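Local coordinates for regulatory protein, TetR family (PDB 3BRU) that represses transcription of its own operon, probably by binding two operator sequences in the promoter, at residues Val51-Asp54 / Glu55-Ala59. Residues are numbered along the deposited sequence; the frame is centred on the assembly and turned at random.
Sequences VGVD and EILKA
With CG opposite the backbone N (chi1 165°) and the chain extended beyond it, Glu55 reaches back past the start of its helix to Val51. The two side chains cross at about a right angle, with OE2 of Glu55 3.9 Å from CG2 of Val51. The same carboxylate closes a water bridge to the backbone of Gly52, the N-cap residue. That water accepts from Gly52 N at 2.6 Å and donates to Glu55 OE1 at 2.5 Å, so a peptide N-H just ahead of the helix is tied to a side chain in its first turn. OE2 is held by His42 ND1 from helix 31-45, with a long, weak ion pair to Lys46; these neighbours probably favour the charged carboxylate. On the inner side, CG1 of Val51, anti to the backbone N (chi1 177°), meets Ile56 CD1 at 3.6 Å, again roughly at right angles, and both residues continue onto His42, while Ile56 also packs on Leu35 and Phe77. Round the helix from this pair, Val53 CG1 rests 4.1 Å from Leu57 CG, and this pair faces Phe67 of helix 64-70. The main chain is fastened by Leu57 N to Val53 O (2.9 Å), Lys58 N to Asp54 O (3.0 Å) and, weakly at the helix start, Ile56 N to Gly52 O (3.3 Å). OD1 of Asp54 forms a salt bridge with Lys64, at the start of helix 64-70. The short helix 53-60 thus has its apolar side set against helices 31-45 and 64-70, as expected for the first helix of the predicted helix-turn-helix motif, with 64-70 as the probable recognition helix of this TetR-type DNA-binding domain.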
loop_
_atom_site.group_PDB
_atom_site.type_symbol
_atom_site.label_atom_id
_atom_site.label_comp_id
_atom_site.label_asym_id
_atom_site.label_seq_id
_atom_site.Cartn_x
_atom_site.Cartn_y
_atom_site.Cartn_z
ATOM N N VAL A 51 4.506 17.337 -1.401
ATOM C CA VAL A 51 3.685 18.514 -1.495
ATOM C C VAL A 51 4.087 19.533 -0.440
ATOM O O VAL A 51 3.968 19.267 0.760
ATOM C CB VAL A 51 2.192 18.132 -1.367
ATOM C CG1 VAL A 51 1.324 19.358 -1.378
ATOM C CG2 VAL A 51 1.801 17.194 -2.509
ATOM N N GLY A 52 4.552 20.703 -0.887
ATOM C CA GLY A 52 4.907 21.777 0.028
ATOM C C GLY A 52 3.735 22.719 0.292
ATOM O O GLY A 52 2.723 22.699 -0.425
ATOM N N VAL A 53 3.892 23.560 1.305
ATOM C CA VAL A 53 2.896 24.548 1.669
ATOM C C VAL A 53 2.606 25.545 0.547
ATOM O O VAL A 53 1.447 25.908 0.335
ATOM C CB VAL A 53 3.294 25.284 2.981
ATOM C CG1 VAL A 53 2.386 26.496 3.282
ATOM C CG2 VAL A 53 3.307 24.303 4.144
ATOM N N ASP A 54 3.632 26.000 -0.165
ATOM C CA ASP A 54 3.393 26.947 -1.243
ATOM C C ASP A 54 2.488 26.387 -2.322
ATOM O O ASP A 54 1.649 27.101 -2.842
ATOM C CB ASP A 54 4.688 27.410 -1.897
ATOM C CG ASP A 54 5.508 28.315 -1.007
ATOM O OD1 ASP A 54 4.976 28.855 0.003
ATOM O OD2 ASP A 54 6.717 28.497 -1.337
ATOM N N GLU A 55 2.667 25.122 -2.672
ATOM C CA GLU A 55 1.782 24.466 -3.647
ATOM C C GLU A 55 0.317 24.436 -3.160
ATOM O O GLU A 55 -0.590 24.722 -3.917
ATOM C CB GLU A 55 2.325 23.066 -3.991
ATOM C CG GLU A 55 1.362 22.110 -4.706
ATOM C CD GLU A 55 2.007 20.731 -5.075
ATOM O OE1 GLU A 55 3.271 20.602 -5.099
ATOM O OE2 GLU A 55 1.234 19.773 -5.381
ATOM N N ILE A 56 0.110 24.107 -1.887
ATOM C CA ILE A 56 -1.226 24.156 -1.255
ATOM C C ILE A 56 -1.833 25.562 -1.340
ATOM O O ILE A 56 -3.006 25.697 -1.714
ATOM C CB ILE A 56 -1.212 23.685 0.251
ATOM C CG1 ILE A 56 -0.834 22.195 0.381
ATOM C CG2 ILE A 56 -2.521 24.026 0.996
ATOM C CD1 ILE A 56 -1.561 21.271 -0.546
ATOM N N LEU A 57 -1.059 26.592 -0.995
ATOM C CA LEU A 57 -1.558 27.962 -1.007
ATOM C C LEU A 57 -1.997 28.382 -2.415
ATOM O O LEU A 57 -3.049 29.030 -2.586
ATOM C CB LEU A 57 -0.484 28.939 -0.493
ATOM C CG LEU A 57 -0.018 28.776 0.950
ATOM C CD1 LEU A 57 0.956 29.916 1.331
ATOM C CD2 LEU A 57 -1.207 28.669 1.898
ATOM N N LYS A 58 -1.159 28.045 -3.402
ATOM C CA LYS A 58 -1.411 28.358 -4.792
ATOM C C LYS A 58 -2.677 27.652 -5.315
ATOM O O LYS A 58 -3.458 28.235 -6.035
ATOM C CB LYS A 58 -0.179 28.017 -5.640
ATOM C CG LYS A 58 -0.294 28.388 -7.123
ATOM C CD LYS A 58 0.968 27.981 -7.912
ATOM C CE LYS A 58 0.749 28.132 -9.419
ATOM N NZ LYS A 58 2.015 28.509 -10.144
ATOM N N ALA A 59 -2.886 26.401 -4.947
ATOM C CA ALA A 59 -4.118 25.718 -5.304
ATOM C C ALA A 59 -5.357 26.269 -4.552
ATOM O O ALA A 59 -6.412 26.444 -5.150
ATOM C CB ALA A 59 -3.947 24.196 -5.094
HETATM O O HOH W 1 4.921 21.190 -3.375
#